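Local coordinates for glucose-resistance amylase regulator (Weissella paramesenteroides ATCC 33313, PDB 4RK6), which binds alpha-D-glucopyranose between the two lobes of its periplasmic-binding-protein-like core and probably controls transcription as a DNA-binding repressor of the LacI family, at residues T196-G201 / Q228-A233; N206-H211 / E217-V222. All coordinates share one frame; numbering follows the deposited sequence.

Contact 1. Residues T196-G201 / Q228-A233. With GLC (alpha-D-glucopyranose), chain C.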
# COMPACT_ATOMS: atom_id res chain seq x y z
N THR A 196 -14.64 3.61 -8.01
CA THR A 196 -14.74 4.15 -6.64
C THR A 196 -13.40 4.16 -5.89
O THR A 196 -13.31 4.74 -4.81
CB THR A 196 -15.76 3.39 -5.76
OG1 THR A 196 -15.34 2.03 -5.57
CG2 THR A 196 -17.11 3.45 -6.37
N ALA A 197 -12.39 3.51 -6.46
CA ALA A 197 -11.03 3.59 -5.94
C ALA A 197 -10.05 3.39 -7.06
O ALA A 197 -10.41 2.85 -8.11
CB ALA A 197 -10.79 2.57 -4.84
N ASP A 198 -8.83 3.89 -6.89
CA ASP A 198 -7.83 3.79 -7.96
C ASP A 198 -7.61 2.36 -8.51
O ASP A 198 -7.50 2.17 -9.73
CB ASP A 198 -6.48 4.35 -7.51
CG ASP A 198 -6.56 5.80 -7.05
OD1 ASP A 198 -7.38 6.59 -7.57
OD2 ASP A 198 -5.76 6.12 -6.15
N MSE A 199 -7.56 1.37 -7.62
CA MSE A 199 -7.28 -0.03 -8.01
C MSE A 199 -8.41 -0.56 -8.87
O MSE A 199 -8.17 -1.36 -9.75
CB MSE A 199 -7.05 -0.92 -6.79
CG MSE A 199 -5.60 -0.88 -6.37
SE MSE A 199 -4.56 -1.84 -7.73
CE MSE A 199 -2.99 -1.92 -6.55
N VAL A 200 -9.64 -0.08 -8.66
CA VAL A 200 -10.75 -0.48 -9.52
C VAL A 200 -10.43 -0.03 -10.95
O VAL A 200 -10.63 -0.78 -11.91
CB VAL A 200 -12.09 0.12 -9.04
CG1 VAL A 200 -13.22 -0.19 -10.02
CG2 VAL A 200 -12.41 -0.34 -7.64
N GLY A 201 -9.93 1.19 -11.10
CA GLY A 201 -9.54 1.72 -12.39
C GLY A 201 -8.43 0.91 -13.04
O GLY A 201 -8.45 0.65 -14.24
N GLN A 228 -0.87 6.77 -5.89
CA GLN A 228 0.20 6.42 -6.83
C GLN A 228 -0.22 5.52 -8.00
O GLN A 228 0.29 5.66 -9.09
CB GLN A 228 1.36 5.76 -6.09
CG GLN A 228 2.54 5.41 -6.99
CD GLN A 228 3.64 4.66 -6.26
OE1 GLN A 228 3.38 3.82 -5.40
NE2 GLN A 228 4.88 4.94 -6.63
N GLN A 229 -1.15 4.60 -7.77
CA GLN A 229 -1.60 3.73 -8.88
C GLN A 229 -2.06 4.51 -10.11
O GLN A 229 -1.88 4.05 -11.26
CB GLN A 229 -2.67 2.75 -8.42
CG GLN A 229 -2.74 1.49 -9.23
CD GLN A 229 -1.52 0.58 -9.01
OE1 GLN A 229 -0.98 0.50 -7.90
NE2 GLN A 229 -1.10 -0.08 -10.05
N THR A 230 -2.64 5.70 -9.91
CA THR A 230 -3.10 6.50 -11.05
C THR A 230 -1.98 7.03 -11.93
O THR A 230 -2.18 7.29 -13.10
CB THR A 230 -4.00 7.68 -10.61
OG1 THR A 230 -3.24 8.65 -9.87
CG2 THR A 230 -5.17 7.18 -9.81
N GLU A 231 -0.79 7.17 -11.34
CA GLU A 231 0.42 7.63 -12.03
C GLU A 231 1.21 6.49 -12.69
O GLU A 231 1.95 6.73 -13.65
CB GLU A 231 1.34 8.33 -11.02
CG GLU A 231 0.72 9.49 -10.25
CD GLU A 231 1.43 9.79 -8.93
OE1 GLU A 231 2.58 9.33 -8.73
OE2 GLU A 231 0.84 10.49 -8.09
N ILE A 232 1.09 5.29 -12.15
CA ILE A 232 1.85 4.14 -12.71
C ILE A 232 1.01 3.34 -13.70
O ILE A 232 1.56 2.57 -14.49
CB ILE A 232 2.50 3.24 -11.62
CG1 ILE A 232 1.50 2.42 -10.87
CG2 ILE A 232 3.31 4.06 -10.64
CD1 ILE A 232 2.12 1.60 -9.74
N ALA A 233 -0.30 3.54 -13.69
CA ALA A 233 -1.18 2.95 -14.71
C ALA A 233 -0.80 3.48 -16.08
O ALA A 233 -0.27 4.60 -16.21
CB ALA A 233 -2.64 3.31 -14.43
C1 GLC C . -12.79 4.69 1.90
C2 GLC C . -12.79 6.21 2.02
C3 GLC C . -13.03 6.91 0.70
C4 GLC C . -12.14 6.29 -0.38
C5 GLC C . -12.50 4.82 -0.50
C6 GLC C . -11.65 4.10 -1.54
O1 GLC C . -14.10 4.28 1.91
O2 GLC C . -13.81 6.64 2.92
O3 GLC C . -12.69 8.28 0.93
O4 GLC C . -12.29 6.99 -1.58
O5 GLC C . -12.25 4.15 0.71
O6 GLC C . -10.30 4.14 -1.20
O HOH W 1 -3.41 4.38 -5.84

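Contact 2. Residues N206-H211 / E217-V222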
# COMPACT_ATOMS: atom_id res chain seq x y z
N ASN A 206 -6.72 -3.19 -17.17
CA ASN A 206 -6.17 -4.50 -17.50
C ASN A 206 -7.19 -5.41 -18.17
O ASN A 206 -6.81 -6.17 -19.06
CB ASN A 206 -5.54 -5.17 -16.28
CG ASN A 206 -4.17 -4.61 -15.97
OD1 ASN A 206 -3.66 -3.78 -16.71
ND2 ASN A 206 -3.55 -5.07 -14.91
N ALA A 207 -8.45 -5.35 -17.74
CA ALA A 207 -9.47 -6.21 -18.35
C ALA A 207 -9.61 -5.82 -19.81
O ALA A 207 -9.68 -6.69 -20.69
CB ALA A 207 -10.80 -6.09 -17.63
N MSE A 208 -9.60 -4.52 -20.08
CA MSE A 208 -9.73 -4.07 -21.48
C MSE A 208 -8.54 -4.54 -22.28
O MSE A 208 -8.71 -5.13 -23.38
CB MSE A 208 -9.90 -2.55 -21.62
CG MSE A 208 -11.11 -1.96 -20.89
SE MSE A 208 -12.86 -2.83 -21.31
CE MSE A 208 -12.99 -2.00 -23.07
N SER A 209 -7.33 -4.28 -21.77
CA SER A 209 -6.08 -4.65 -22.48
C SER A 209 -5.97 -6.14 -22.75
O SER A 209 -5.50 -6.54 -23.81
CB SER A 209 -4.82 -4.23 -21.69
OG SER A 209 -4.77 -2.84 -21.54
N ASP A 210 -6.40 -6.94 -21.78
CA ASP A 210 -6.31 -8.41 -21.88
C ASP A 210 -7.30 -9.00 -22.89
O ASP A 210 -7.18 -10.17 -23.26
CB ASP A 210 -6.58 -9.05 -20.52
CG ASP A 210 -5.44 -8.86 -19.51
OD1 ASP A 210 -4.33 -8.41 -19.87
OD2 ASP A 210 -5.65 -9.26 -18.34
N HIS A 211 -8.28 -8.20 -23.30
CA HIS A 211 -9.32 -8.64 -24.24
C HIS A 211 -9.34 -7.83 -25.52
O HIS A 211 -10.41 -7.59 -26.11
CB HIS A 211 -10.68 -8.64 -23.55
CG HIS A 211 -10.74 -9.60 -22.41
ND1 HIS A 211 -10.31 -9.29 -21.14
CD2 HIS A 211 -11.17 -10.89 -22.35
CE1 HIS A 211 -10.45 -10.34 -20.35
NE2 HIS A 211 -10.98 -11.32 -21.06
N GLU A 217 -9.94 4.57 -25.74
CA GLU A 217 -10.66 4.40 -27.03
C GLU A 217 -11.94 3.60 -26.82
O GLU A 217 -12.98 3.93 -27.37
CB GLU A 217 -9.78 3.67 -28.07
CG GLU A 217 -8.68 4.51 -28.71
CD GLU A 217 -7.68 5.09 -27.72
OE1 GLU A 217 -7.42 6.32 -27.80
OE2 GLU A 217 -7.15 4.35 -26.85
N ASP A 218 -11.85 2.53 -26.02
CA ASP A 218 -12.96 1.59 -25.84
C ASP A 218 -13.70 1.75 -24.53
O ASP A 218 -14.71 1.08 -24.32
CB ASP A 218 -12.44 0.17 -25.99
CG ASP A 218 -11.83 -0.08 -27.37
OD1 ASP A 218 -12.51 0.25 -28.37
OD2 ASP A 218 -10.70 -0.59 -27.45
N LEU A 219 -13.20 2.61 -23.65
CA LEU A 219 -13.79 2.88 -22.34
C LEU A 219 -13.02 4.00 -21.67
O LEU A 219 -11.81 3.86 -21.49
CB LEU A 219 -13.75 1.66 -21.41
CG LEU A 219 -14.32 1.89 -20.01
CD1 LEU A 219 -15.82 2.14 -20.06
CD2 LEU A 219 -13.99 0.73 -19.05
N SER A 220 -13.71 5.08 -21.33
CA SER A 220 -13.13 6.15 -20.53
C SER A 220 -13.24 5.83 -19.03
O SER A 220 -14.22 5.21 -18.61
CB SER A 220 -13.84 7.48 -20.85
OG SER A 220 -13.47 7.95 -22.15
N ILE A 221 -12.26 6.27 -18.23
CA ILE A 221 -12.26 5.96 -16.81
C ILE A 221 -11.86 7.20 -16.03
O ILE A 221 -10.91 7.90 -16.42
CB ILE A 221 -11.29 4.81 -16.44
CG1 ILE A 221 -11.61 3.52 -17.19
CG2 ILE A 221 -11.30 4.52 -14.94
CD1 ILE A 221 -10.49 2.50 -17.05
N VAL A 222 -12.58 7.46 -14.94
CA VAL A 222 -12.16 8.41 -13.92
C VAL A 222 -12.19 7.68 -12.58
O VAL A 222 -13.17 7.00 -12.26
CB VAL A 222 -13.03 9.68 -13.85
CG1 VAL A 222 -12.53 10.59 -12.73
CG2 VAL A 222 -13.03 10.42 -15.17

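Contact 1. Residues T196-G201 / Q228-A233
D198 and T230 meet face against methyl: CG2 of T230 stands above the plane of the D198 carboxylate, 3.4 Å from D198 CG and 3.2 Å from D198 OD1. The first torsion of D198 (chi1 -58°) sets CG beside the backbone N, from where the oxygens reach the chain at 223-227: OD1 is hydrogen-bonded to T223 OG1 and G226 N, and OD2 to L227 N. A water continues this grip, donating to D198 OD2 at 2.9 Å and accepting from Q229 N at 3.0 Å, so the acid is tied to the turn leading into helix 229-232 although no direct hydrogen bond crosses the two segments. So many donors probably keep the carboxylate ionised. T230 OG1 turns to other partners, L227 O and R277 NH1, and the methyl is left to meet the acid.

The second pair, M199 and Q229, is apolar against amide. Both SE and CE of selenomethionine M199 lie on one side of the Q229 amide plane, with SE 4.1 Å from Q229 CD and CE 3.4 Å from Q229 OE1. The bend in Q229 at chi2 (70°) presents that face. Q229 NE2 bonds to Q202 OE1 and to Q229 OE1 of the second subunit.

Beyond these pairs, A197 CB packs 3.7 Å from GLC C6, so the segment that holds D198 also lines the sugar pocket. The contact thus lies in one periplasmic-binding-protein-like lobe, between the glucose site and the subunit interface. It joins the start of helix 198-210 to the short helix 229-232, with D198 and T230 both touching T239 on strand 238-241, and M199 packing on Q228 of the second subunit.

Contact 2. Residues N206-H211 / E217-V222
M208 CE meets D218 at CB (3.7 Å) rather than at the carboxylate, whose OD2 is hydrogen-bonded to T214 N in the intervening turn. The other flat group, the H211 ring, works within its own segment. At its edge, ND1 donates to A207 O over 2.7 Å with an N-H...O angle of 163°; the oxygen lies only 7° out of the ring plane, and the donor sits in the carbonyl plane on a lone pair. Such a bond fixes the ring's rotation beside the end of helix 198-210, where the H211 side chain also packs on Y176 and T180 of helix 172-182.

Across the contact the touching is done by one methyl group. M208 bends at chi2 and again at chi3 (-75°), bringing CE up against D218 CB, D218 O at 3.7 Å and L219 CB at 4.1 Å. L219 also packs on L204, one turn earlier on the helix, and I221 on L204 and I205, so the apolar side of the helix continues along the incoming strand. Separately, D210 OD1 links the helix end to R234 of the second subunit by a salt bridge.

No hydrogen bond or salt bridge spans the two segments, and the contact between them is therefore probably mainly van der Waals in nature. Within this beta-alpha-beta unit the chemistry implies a small contact of one selenomethionine methyl with the chain just before strand 220-223, without a polar bond of its own.

From the N terminus, the chain leaves strand 192-195, passes T196 and A197 at the glucose pocket, and enters helix 198-210, whose start serves contact 1 and whose end serves contact 2. The turn after the helix is closed first, by contact 2, five residues separating its segments; the chain then runs through strand 220-223 and reaches helix 229-232, where contact 1 closes the wider loop of 26 intervening residues. Contact 2 thus lies within contact 1 along the sequence, and nothing crosses. The centres are about 13 Å apart, and G201 O and I221 CD1 touch at 3.9 Å. Together they tie both ends of one helix into its lobe, and both reach the second subunit.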